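PDB 3ING: homoserine dehydrogenase from Thermoplasma acidophilum, which probably catalyses the NADPH-dependent reduction of aspartate semialdehyde to homoserine, on the biosynthetic route to threonine and methionine. Local coordinates for residues A[18-23]-A[56-61]; A[140-145]-A[150-155]; A[213-218]-A[235-240]. One frame throughout, in Å; residues are numbered along the deposited sequence.

Contact 1 of 3, residues A[18-23]-A[56-61]. With NDP (NADPH dihydro-nicotinamide-adenine-dinucleotide phosphate), chain C.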
loop_
_atom_site.group_PDB
_atom_site.type_symbol
_atom_site.label_atom_id
_atom_site.label_comp_id
_atom_site.label_asym_id
_atom_site.label_seq_id
_atom_site.Cartn_x
_atom_site.Cartn_y
_atom_site.Cartn_z
ATOM N N ASN A 18 -3.009 -11.348 19.940
ATOM C CA ASN A 18 -2.407 -11.614 18.626
ATOM C C ASN A 18 -1.222 -10.707 18.340
ATOM O O ASN A 18 -0.315 -11.061 17.588
ATOM C CB ASN A 18 -3.458 -11.495 17.503
ATOM C CG ASN A 18 -4.290 -12.757 17.346
ATOM O OD1 ASN A 18 -3.741 -13.844 17.374
ATOM N ND2 ASN A 18 -5.611 -12.608 17.208
ATOM N N VAL A 19 -1.242 -9.511 18.915
ATOM C CA VAL A 19 -0.094 -8.628 18.779
ATOM C C VAL A 19 1.144 -9.273 19.442
ATOM O O VAL A 19 2.234 -9.338 18.851
ATOM C CB VAL A 19 -0.377 -7.204 19.334
ATOM C CG1 VAL A 19 0.920 -6.464 19.561
ATOM C CG2 VAL A 19 -1.321 -6.384 18.363
ATOM N N LEU A 20 0.944 -9.837 20.628
ATOM C CA LEU A 20 2.005 -10.559 21.301
ATOM C C LEU A 20 2.439 -11.782 20.485
ATOM O O LEU A 20 3.617 -12.060 20.354
ATOM C CB LEU A 20 1.535 -11.009 22.697
ATOM C CG LEU A 20 1.334 -9.942 23.772
ATOM C CD1 LEU A 20 0.982 -10.567 25.120
ATOM C CD2 LEU A 20 2.576 -9.069 23.902
ATOM N N ARG A 21 1.486 -12.516 19.931
ATOM C CA ARG A 21 1.841 -13.700 19.143
ATOM C C ARG A 21 2.719 -13.319 17.967
ATOM O O ARG A 21 3.752 -13.968 17.724
ATOM C CB ARG A 21 0.594 -14.421 18.627
ATOM C CG ARG A 21 -0.213 -15.174 19.703
ATOM C CD ARG A 21 -1.414 -15.946 19.138
ATOM N NE ARG A 21 -2.208 -16.533 20.221
ATOM C CZ ARG A 21 -3.418 -16.141 20.605
ATOM N NH1 ARG A 21 -4.063 -15.162 19.991
ATOM N NH2 ARG A 21 -4.017 -16.781 21.592
ATOM N N ILE A 22 2.334 -12.262 17.250
ATOM C CA ILE A 22 3.096 -11.805 16.079
ATOM C C ILE A 22 4.476 -11.324 16.472
ATOM O O ILE A 22 5.456 -11.683 15.836
ATOM C CB ILE A 22 2.314 -10.737 15.267
ATOM C CG1 ILE A 22 1.097 -11.417 14.623
ATOM C CG2 ILE A 22 3.193 -10.090 14.158
ATOM C CD1 ILE A 22 0.109 -10.512 13.920
ATOM N N ILE A 23 4.569 -10.572 17.562
ATOM C CA ILE A 23 5.857 -10.103 18.057
ATOM C C ILE A 23 6.741 -11.280 18.436
ATOM O O ILE A 23 7.930 -11.327 18.100
ATOM C CB ILE A 23 5.705 -9.127 19.277
ATOM C CG1 ILE A 23 5.059 -7.822 18.814
ATOM C CG2 ILE A 23 7.109 -8.941 20.006
ATOM C CD1 ILE A 23 4.656 -6.826 19.927
ATOM N N SER A 56 5.267 -16.965 27.631
ATOM C CA SER A 56 4.739 -17.319 28.922
ATOM C C SER A 56 3.504 -16.483 29.263
ATOM O O SER A 56 2.534 -16.987 29.823
ATOM C CB SER A 56 5.789 -17.159 29.992
ATOM O OG SER A 56 5.389 -17.895 31.092
ATOM N N ILE A 57 3.523 -15.207 28.913
ATOM C CA ILE A 57 2.372 -14.345 29.143
ATOM C C ILE A 57 1.198 -14.780 28.272
ATOM O O ILE A 57 0.056 -14.800 28.723
ATOM C CB ILE A 57 2.720 -12.863 28.889
ATOM C CG1 ILE A 57 3.667 -12.369 30.011
ATOM C CG2 ILE A 57 1.454 -12.032 28.803
ATOM C CD1 ILE A 57 4.337 -11.045 29.742
ATOM N N ILE A 58 1.470 -15.123 27.016
ATOM C CA ILE A 58 0.412 -15.615 26.130
ATOM C C ILE A 58 -0.242 -16.883 26.733
ATOM O O ILE A 58 -1.477 -16.997 26.828
ATOM C CB ILE A 58 0.951 -15.928 24.743
ATOM C CG1 ILE A 58 1.347 -14.638 24.006
ATOM C CG2 ILE A 58 -0.105 -16.691 23.923
ATOM C CD1 ILE A 58 2.256 -14.908 22.793
ATOM N N SER A 59 0.598 -17.813 27.174
ATOM C CA SER A 59 0.118 -19.050 27.734
ATOM C C SER A 59 -0.744 -18.814 28.982
ATOM O O SER A 59 -1.799 -19.445 29.141
ATOM C CB SER A 59 1.290 -19.986 28.009
ATOM O OG SER A 59 0.884 -21.109 28.757
ATOM N N ASN A 60 -0.288 -17.925 29.871
ATOM C CA ASN A 60 -1.010 -17.616 31.090
ATOM C C ASN A 60 -2.356 -16.932 30.813
ATOM O O ASN A 60 -3.351 -17.216 31.475
ATOM C CB ASN A 60 -0.186 -16.725 32.018
ATOM C CG ASN A 60 -0.786 -16.634 33.410
ATOM O OD1 ASN A 60 -1.243 -15.577 33.851
ATOM N ND2 ASN A 60 -0.836 -17.764 34.091
ATOM N N LYS A 61 -2.389 -16.015 29.865
ATOM C CA LYS A 61 -3.637 -15.371 29.470
ATOM C C LYS A 61 -4.632 -16.361 28.843
ATOM O O LYS A 61 -5.807 -16.370 29.190
ATOM C CB LYS A 61 -3.318 -14.262 28.479
ATOM C CG LYS A 61 -4.495 -13.377 28.032
ATOM C CD LYS A 61 -5.260 -12.748 29.216
ATOM C CE LYS A 61 -6.302 -11.784 28.715
ATOM N NZ LYS A 61 -7.100 -11.155 29.848
HETATM P PA NDP C . -11.328 -7.140 23.512
HETATM O O1A NDP C . -11.244 -8.531 23.028
HETATM O O2A NDP C . -12.526 -6.787 24.311
HETATM O O5B NDP C . -10.040 -6.782 24.410
HETATM C C5B NDP C . -9.853 -5.578 25.126
HETATM C C4B NDP C . -8.652 -5.698 26.051
HETATM O O4B NDP C . -8.500 -4.552 26.848
HETATM C C3B NDP C . -8.821 -6.835 27.068
HETATM O O3B NDP C . -7.560 -7.320 27.501
HETATM C C2B NDP C . -9.522 -6.163 28.199
HETATM O O2B NDP C . -9.363 -6.797 29.438
HETATM C C1B NDP C . -8.766 -4.860 28.215
HETATM N N9A NDP C . -9.476 -3.739 28.817
HETATM C C8A NDP C . -10.812 -3.452 28.878
HETATM N N7A NDP C . -10.947 -2.238 29.500
HETATM C C5A NDP C . -9.724 -1.784 29.812
HETATM C C6A NDP C . -9.338 -0.628 30.459
HETATM N N6A NDP C . -10.193 0.382 30.601
HETATM N N1A NDP C . -8.009 -0.459 30.612
HETATM C C2A NDP C . -7.069 -1.388 30.215
HETATM N N3A NDP C . -7.435 -2.549 29.560
HETATM C C4A NDP C . -8.780 -2.701 29.381
HETATM O O3 NDP C . -11.205 -6.124 22.273
HETATM P PN NDP C . -10.513 -6.429 20.853
HETATM O O1N NDP C . -11.467 -7.201 20.001
HETATM O O2N NDP C . -9.151 -6.977 21.141
HETATM O O5D NDP C . -10.384 -4.952 20.192
HETATM C C5D NDP C . -9.424 -4.095 20.811
HETATM C C4D NDP C . -9.436 -2.745 20.103
HETATM O O4D NDP C . -9.093 -2.966 18.754
HETATM C C3D NDP C . -10.784 -2.075 20.078
HETATM O O3D NDP C . -10.721 -0.675 20.376
HETATM C C2D NDP C . -11.306 -2.342 18.679
HETATM O O2D NDP C . -12.207 -1.363 18.235
HETATM C C1D NDP C . -10.024 -2.345 17.881
HETATM N N1N NDP C . -10.125 -3.041 16.611
HETATM C C2N NDP C . -10.518 -4.354 16.591
HETATM C C3N NDP C . -10.809 -5.020 15.410
HETATM C C7N NDP C . -11.086 -6.475 15.457
HETATM O O7N NDP C . -10.635 -7.212 14.385
HETATM N N7N NDP C . -11.619 -7.063 16.520
HETATM C C4N NDP C . -10.375 -4.449 14.064
HETATM C C5N NDP C . -9.922 -3.022 14.205
HETATM C C6N NDP C . -9.799 -2.396 15.443
HETATM P P2B NDP C . -9.704 -8.344 29.688
HETATM O O1X NDP C . -9.576 -8.398 31.186
HETATM O O2X NDP C . -8.815 -9.299 28.840
HETATM O O3X NDP C . -11.126 -8.474 29.241
#
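Ile58 reaches across to Leu20 and Arg21 and contributes more buried area than any other residue here. Its longer branch does the touching: CG1 lies 3.9 Å from Leu20 CB, and the terminal CD1 comes to 3.8 Å from the backbone nitrogen Arg21 N. That branch stands anti to the carbonyl carbon (chi1 -69°), which carries CD1 onto the backbone at Arg21. Ile58 CD1 also meets Arg21 CG at 4.0 Å, the two side chains set obliquely. Leu20 and Ile58 also mark the closest backbone approach, with CA atoms 7.2 Å apart. The two helical segments run roughly antiparallel, at 148°, their axes 10.1 Å apart.

Leu20 has a second neighbour in Ile57. The two side chains meet at about a right angle, Leu20 CD1 touching Ile57 CG2 at 4.0 Å. Beyond the pair, Leu20 and Ile57 both rest on strand 34-41, so the helices pack on the dinucleotide-binding sheet of the Rossmann fold as well as on each other.

Arg21 gives the contact its aliphatic stem, extended from CG to NE, while its guanidinium is engaged by polar groups. NH1 donates to Asn18 OD1 from above the amide carbonyl plane, with the acceptor near the guanidinium plane, and NH2 forms a salt bridge with Glu62.

The chemistry across the helices is therefore apolar, with polar groups round its edge. Lys61, on the same helix as Ile58, forms a salt bridge with Asp42 and donates from NZ to O2X of the NADPH 2'-phosphate at 2.7 Å, a hydrogen bond that NADH, lacking this phosphate, could not make.

Contact 2 of 3, residues A[140-145]-A[150-155]. With NA (sodium ion), chain B.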
loop_
_atom_site.group_PDB
_atom_site.type_symbol
_atom_site.label_atom_id
_atom_site.label_comp_id
_atom_site.label_asym_id
_atom_site.label_seq_id
_atom_site.Cartn_x
_atom_site.Cartn_y
_atom_site.Cartn_z
ATOM N N ARG A 140 0.443 6.540 15.283
ATOM C CA ARG A 140 -0.029 5.812 14.110
ATOM C C ARG A 140 -1.241 4.969 14.497
ATOM O O ARG A 140 -1.434 4.599 15.670
ATOM C CB ARG A 140 1.085 4.978 13.439
ATOM C CG ARG A 140 2.246 5.795 12.882
ATOM C CD ARG A 140 3.188 4.893 11.990
ATOM N NE ARG A 140 2.476 4.484 10.783
ATOM C CZ ARG A 140 2.388 5.222 9.664
ATOM N NH1 ARG A 140 2.986 6.379 9.578
ATOM N NH2 ARG A 140 1.688 4.783 8.617
ATOM N N TYR A 141 -2.083 4.725 13.495
ATOM C CA TYR A 141 -3.437 4.202 13.691
ATOM C C TYR A 141 -3.964 3.349 12.541
ATOM O O TYR A 141 -5.158 3.318 12.244
ATOM C CB TYR A 141 -4.349 5.382 14.050
ATOM C CG TYR A 141 -4.176 6.636 13.188
ATOM C CD1 TYR A 141 -4.849 6.763 11.980
ATOM C CD2 TYR A 141 -3.367 7.686 13.590
ATOM C CE1 TYR A 141 -4.712 7.903 11.186
ATOM C CE2 TYR A 141 -3.235 8.838 12.801
ATOM C CZ TYR A 141 -3.897 8.928 11.593
ATOM O OH TYR A 141 -3.772 10.059 10.794
ATOM N N GLU A 142 -3.065 2.584 11.932
ATOM C CA GLU A 142 -3.463 1.699 10.856
ATOM C C GLU A 142 -4.679 0.842 11.172
ATOM O O GLU A 142 -5.604 0.743 10.377
ATOM C CB GLU A 142 -2.326 0.758 10.488
ATOM C CG GLU A 142 -2.624 -0.037 9.203
ATOM C CD GLU A 142 -2.746 0.896 8.011
ATOM O OE1 GLU A 142 -1.770 1.606 7.736
ATOM O OE2 GLU A 142 -3.828 0.938 7.396
ATOM N N ALA A 143 -4.655 0.178 12.309
ATOM C CA ALA A 143 -5.718 -0.741 12.700
ATOM C C ALA A 143 -7.063 -0.098 13.001
ATOM O O ALA A 143 -8.053 -0.807 13.102
ATOM C CB ALA A 143 -5.247 -1.573 13.926
ATOM N N THR A 144 -7.119 1.231 13.151
ATOM C CA THR A 144 -8.360 1.908 13.491
ATOM C C THR A 144 -9.362 1.987 12.329
ATOM O O THR A 144 -10.511 2.185 12.597
ATOM C CB THR A 144 -8.125 3.346 13.988
ATOM O OG1 THR A 144 -7.592 4.141 12.896
ATOM C CG2 THR A 144 -7.186 3.337 15.218
ATOM N N VAL A 145 -8.940 1.812 11.071
ATOM C CA VAL A 145 -9.909 1.776 9.947
ATOM C C VAL A 145 -9.607 0.558 9.073
ATOM O O VAL A 145 -8.495 0.433 8.545
ATOM C CB VAL A 145 -9.860 3.026 9.074
ATOM C CG1 VAL A 145 -10.959 2.948 7.897
ATOM C CG2 VAL A 145 -10.026 4.289 9.908
ATOM N N PRO A 150 -4.298 -2.721 4.460
ATOM C CA PRO A 150 -3.433 -1.538 4.429
ATOM C C PRO A 150 -4.136 -0.313 3.864
ATOM O O PRO A 150 -4.685 -0.340 2.757
ATOM C CB PRO A 150 -2.277 -1.959 3.510
ATOM C CG PRO A 150 -2.296 -3.453 3.550
ATOM C CD PRO A 150 -3.739 -3.838 3.688
ATOM N N LEU A 151 -4.111 0.777 4.634
ATOM C CA LEU A 151 -4.848 1.960 4.305
ATOM C C LEU A 151 -3.958 3.162 4.608
ATOM O O LEU A 151 -3.509 3.851 3.685
ATOM C CB LEU A 151 -6.173 1.965 5.116
ATOM C CG LEU A 151 -7.293 2.887 4.626
ATOM C CD1 LEU A 151 -8.665 2.537 5.250
ATOM C CD2 LEU A 151 -6.963 4.323 4.850
ATOM N N PHE A 152 -3.667 3.426 5.879
ATOM C CA PHE A 152 -2.893 4.651 6.174
ATOM C C PHE A 152 -1.463 4.521 5.697
ATOM O O PHE A 152 -0.860 5.512 5.265
ATOM C CB PHE A 152 -3.043 5.077 7.637
ATOM C CG PHE A 152 -4.436 5.486 7.971
ATOM C CD1 PHE A 152 -5.012 6.605 7.374
ATOM C CD2 PHE A 152 -5.218 4.706 8.760
ATOM C CE1 PHE A 152 -6.302 6.938 7.624
ATOM C CE2 PHE A 152 -6.511 5.068 9.041
ATOM C CZ PHE A 152 -7.051 6.184 8.467
ATOM N N SER A 153 -0.923 3.321 5.727
ATOM C CA SER A 153 0.445 3.093 5.237
ATOM C C SER A 153 0.496 3.333 3.707
ATOM O O SER A 153 1.519 3.780 3.155
ATOM C CB SER A 153 0.891 1.684 5.595
ATOM O OG SER A 153 0.042 0.629 5.126
ATOM N N VAL A 154 -0.622 3.015 3.037
ATOM C CA VAL A 154 -0.768 3.249 1.573
ATOM C C VAL A 154 -0.834 4.749 1.292
ATOM O O VAL A 154 -0.172 5.292 0.384
ATOM C CB VAL A 154 -2.009 2.543 1.050
ATOM C CG1 VAL A 154 -2.336 2.939 -0.410
ATOM C CG2 VAL A 154 -1.846 1.005 1.220
ATOM N N LEU A 155 -1.659 5.422 2.076
ATOM C CA LEU A 155 -1.825 6.874 1.938
ATOM C C LEU A 155 -0.529 7.579 2.290
ATOM O O LEU A 155 -0.181 8.563 1.634
ATOM C CB LEU A 155 -2.981 7.385 2.802
ATOM C CG LEU A 155 -4.417 6.983 2.457
ATOM C CD1 LEU A 155 -5.349 7.473 3.493
ATOM C CD2 LEU A 155 -4.821 7.517 1.114
HETATM NA NA NA B . -6.174 -0.503 8.100
#
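Glu142 holds the start of helix 152-157 through three backbone N-H groups. Its OE2 accepts from Phe152 N at 2.9 Å on the syn lone pair and from Leu151 N at 2.8 Å, the latter reaching it from 39° above the carboxylate plane. OE1 takes Ser153 N, also on a syn lone pair. The chain stretches away from the backbone N (chi1 -171°) and then bends at chi2, bringing the carboxylate against the first turn. Leu151 is the N-cap residue, so a negative group sits at the helix end where the dipole would probably favour it.

Metal coordination uses the same carboxylate. Sodium is bound by OE2 and by the main-chain O of Glu142, and more closely by Val145 O at 2.5 Å; Ala146 and Val149 complete the site with their carbonyls. OE2 thus serves the ion and two amides together, which fixes the rotation of the carboxylate.

Aromatic and aliphatic packing makes up the rest. Tyr141 turns its edge to the face of Phe152 in a T-shaped pair, centroids 4.9 Å apart and planes at 69°, with Tyr141 CE1 over the ring centre. Leu151 CD2 covers the opposite face. Val145 divides its branches: CG2 meets the Phe152 ring edge at CE2, 3.7 Å away, and CG1 touches Leu151 CD1 at 3.5 Å.

The turn following strand 139-140 is thereby joined to helix 152-157 between helices 212-226 and 306-321, with Ile220 touching Phe152, Ala312 against Glu142, and Tyr287 of strand 286-291 beside Leu151. Ser153 hydrogen-bonds Ser158 of the second subunit.

Contact 3 of 3, residues A[213-218]-A[235-240]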
loop_
_atom_site.group_PDB
_atom_site.type_symbol
_atom_site.label_atom_id
_atom_site.label_comp_id
_atom_site.label_asym_id
_atom_site.label_seq_id
_atom_site.Cartn_x
_atom_site.Cartn_y
_atom_site.Cartn_z
ATOM N N ASP A 213 -19.284 2.399 15.095
ATOM C CA ASP A 213 -17.941 1.948 14.681
ATOM C C ASP A 213 -17.604 2.583 13.341
ATOM O O ASP A 213 -16.530 3.137 13.160
ATOM C CB ASP A 213 -17.879 0.425 14.594
ATOM C CG ASP A 213 -16.523 -0.102 14.096
ATOM O OD1 ASP A 213 -15.529 0.006 14.829
ATOM O OD2 ASP A 213 -16.453 -0.655 12.975
ATOM N N ALA A 214 -18.512 2.499 12.379
ATOM C CA ALA A 214 -18.255 3.132 11.082
ATOM C C ALA A 214 -18.046 4.647 11.217
ATOM O O ALA A 214 -17.203 5.247 10.528
ATOM C CB ALA A 214 -19.411 2.839 10.113
ATOM N N ALA A 215 -18.846 5.274 12.077
ATOM C CA ALA A 215 -18.772 6.710 12.266
ATOM C C ALA A 215 -17.405 7.116 12.764
ATOM O O ALA A 215 -16.862 8.075 12.266
ATOM C CB ALA A 215 -19.855 7.228 13.203
ATOM N N ARG A 216 -16.861 6.393 13.743
ATOM C CA ARG A 216 -15.554 6.707 14.293
ATOM C C ARG A 216 -14.512 6.619 13.202
ATOM O O ARG A 216 -13.646 7.468 13.082
ATOM C CB ARG A 216 -15.193 5.759 15.453
ATOM C CG ARG A 216 -16.033 5.980 16.729
ATOM C CD ARG A 216 -15.803 4.788 17.635
ATOM N NE ARG A 216 -16.521 4.910 18.897
ATOM C CZ ARG A 216 -17.008 3.862 19.572
ATOM N NH1 ARG A 216 -16.965 2.618 19.072
ATOM N NH2 ARG A 216 -17.642 4.064 20.689
ATOM N N LYS A 217 -14.612 5.580 12.386
ATOM C CA LYS A 217 -13.654 5.384 11.307
ATOM C C LYS A 217 -13.747 6.554 10.336
ATOM O O LYS A 217 -12.746 7.004 9.832
ATOM C CB LYS A 217 -13.898 4.042 10.586
ATOM C CG LYS A 217 -13.702 2.833 11.458
ATOM C CD LYS A 217 -13.956 1.529 10.694
ATOM C CE LYS A 217 -13.728 0.315 11.610
ATOM N NZ LYS A 217 -12.308 0.076 11.947
ATOM N N SER A 218 -14.950 7.076 10.108
ATOM C CA SER A 218 -15.122 8.127 9.139
ATOM C C SER A 218 -14.475 9.431 9.579
ATOM O O SER A 218 -14.045 10.219 8.724
ATOM C CB SER A 218 -16.617 8.365 8.807
ATOM O OG SER A 218 -17.345 9.047 9.836
ATOM N N VAL A 235 -20.125 14.146 11.487
ATOM C CA VAL A 235 -20.243 13.127 10.455
ATOM C C VAL A 235 -21.640 12.560 10.485
ATOM O O VAL A 235 -22.327 12.706 11.474
ATOM C CB VAL A 235 -19.209 12.025 10.639
ATOM C CG1 VAL A 235 -17.794 12.637 10.812
ATOM C CG2 VAL A 235 -19.556 11.121 11.832
ATOM N N GLU A 236 -22.067 11.937 9.384
ATOM C CA GLU A 236 -23.412 11.330 9.279
ATOM C C GLU A 236 -23.236 9.802 9.262
ATOM O O GLU A 236 -22.280 9.280 8.638
ATOM C CB GLU A 236 -24.112 11.808 8.010
ATOM N N TYR A 237 -24.099 9.098 9.987
ATOM C CA TYR A 237 -24.034 7.651 10.013
ATOM C C TYR A 237 -25.385 7.016 10.284
ATOM O O TYR A 237 -26.280 7.665 10.788
ATOM C CB TYR A 237 -23.005 7.201 11.047
ATOM C CG TYR A 237 -23.322 7.461 12.497
ATOM C CD1 TYR A 237 -23.061 8.699 13.081
ATOM C CD2 TYR A 237 -23.773 6.436 13.314
ATOM C CE1 TYR A 237 -23.328 8.910 14.426
ATOM C CE2 TYR A 237 -24.008 6.630 14.652
ATOM C CZ TYR A 237 -23.780 7.867 15.206
ATOM O OH TYR A 237 -24.014 8.059 16.548
ATOM N N SER A 238 -25.506 5.739 9.938
ATOM C CA SER A 238 -26.734 4.992 10.114
ATOM C C SER A 238 -26.395 3.602 10.653
ATOM O O SER A 238 -25.324 3.078 10.376
ATOM C CB SER A 238 -27.466 4.780 8.769
ATOM O OG SER A 238 -27.443 5.904 7.912
ATOM N N GLY A 239 -27.353 2.981 11.323
ATOM C CA GLY A 239 -27.148 1.649 11.883
ATOM C C GLY A 239 -28.032 0.698 11.129
ATOM O O GLY A 239 -28.583 1.040 10.099
ATOM N N VAL A 240 -28.175 -0.507 11.655
ATOM C CA VAL A 240 -29.061 -1.497 11.071
ATOM C C VAL A 240 -30.483 -1.162 11.523
ATOM O O VAL A 240 -30.671 -0.628 12.596
ATOM C CB VAL A 240 -28.657 -2.906 11.538
ATOM C CG1 VAL A 240 -27.203 -3.205 11.138
ATOM C CG2 VAL A 240 -28.751 -2.997 13.026
HETATM O O HOH W 1 -19.855 8.027 9.033
#
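Ala215 CB sits over one face of the Tyr237 ring, a CH-pi contact between helix 212-226 and the irregular chain that leads on to strand 249-258. Both belong to the homoserine dehydrogenase domain, of the GAPDH-like clan, where helices pack on an antiparallel sheet. The methyl carbon is 3.8 Å from the ring centroid and 24° off the normal, displaced toward the rim, so that CD1 is among its nearest ring atoms at 3.5 Å. The rotation of Tyr237 explains the overlap: CG stands between the backbone N and the carbonyl carbon (chi1 68°), and the ring is turned nearly perpendicular to the CA-CB-CG plane, presenting a face to the helix.

Val235 comes from the same strip of chain. Its CG2 lies between its backbone N and carbonyl carbon, where it meets Ser218 OG as well as Ala215 CB, 4.1 Å from the latter. Val235 CB is 3.6 Å from Ser218 OG. Val235 also packs on Ala264 of strand 261-270 and Val219 of the helix.

Ser218 folds its hydroxyl back toward its own helix. With chi1 at 74°, OG is brought within 2.7 Å of Ala215 O, to which it donates one turn earlier. The single hydroxyl proton being spent there, OG is left to accept, and does so from a water between the segments. This water gives one hydrogen to Ser218 OG and the other to Glu236 O, each at 2.8 Å.

How the contacts relate
Contacts 2 and 3 touch, although their centres are 18 Å apart: Lys217 NZ, from 213-218, lies 2.8 Å from Thr144 O of 140-145, a probable hydrogen bond. Lys217 is the predicted proton donor, so the sodium-binding turn probably helps position it, while contact 3 packs Ala215 and Ser218 of the same helix. Contact 1 stands apart, about 8 Å from contact 2 and 14 Å from contact 3 at the nearest atoms. NADPH bridges contacts 1 and 2, since Lys61 and Ala143 both reach it, while the side chain of Ala215 in contact 3 is about 13 Å from it. Contacts 1 and 3, centres 32 Å apart, lie on opposite sides of the chain's centre.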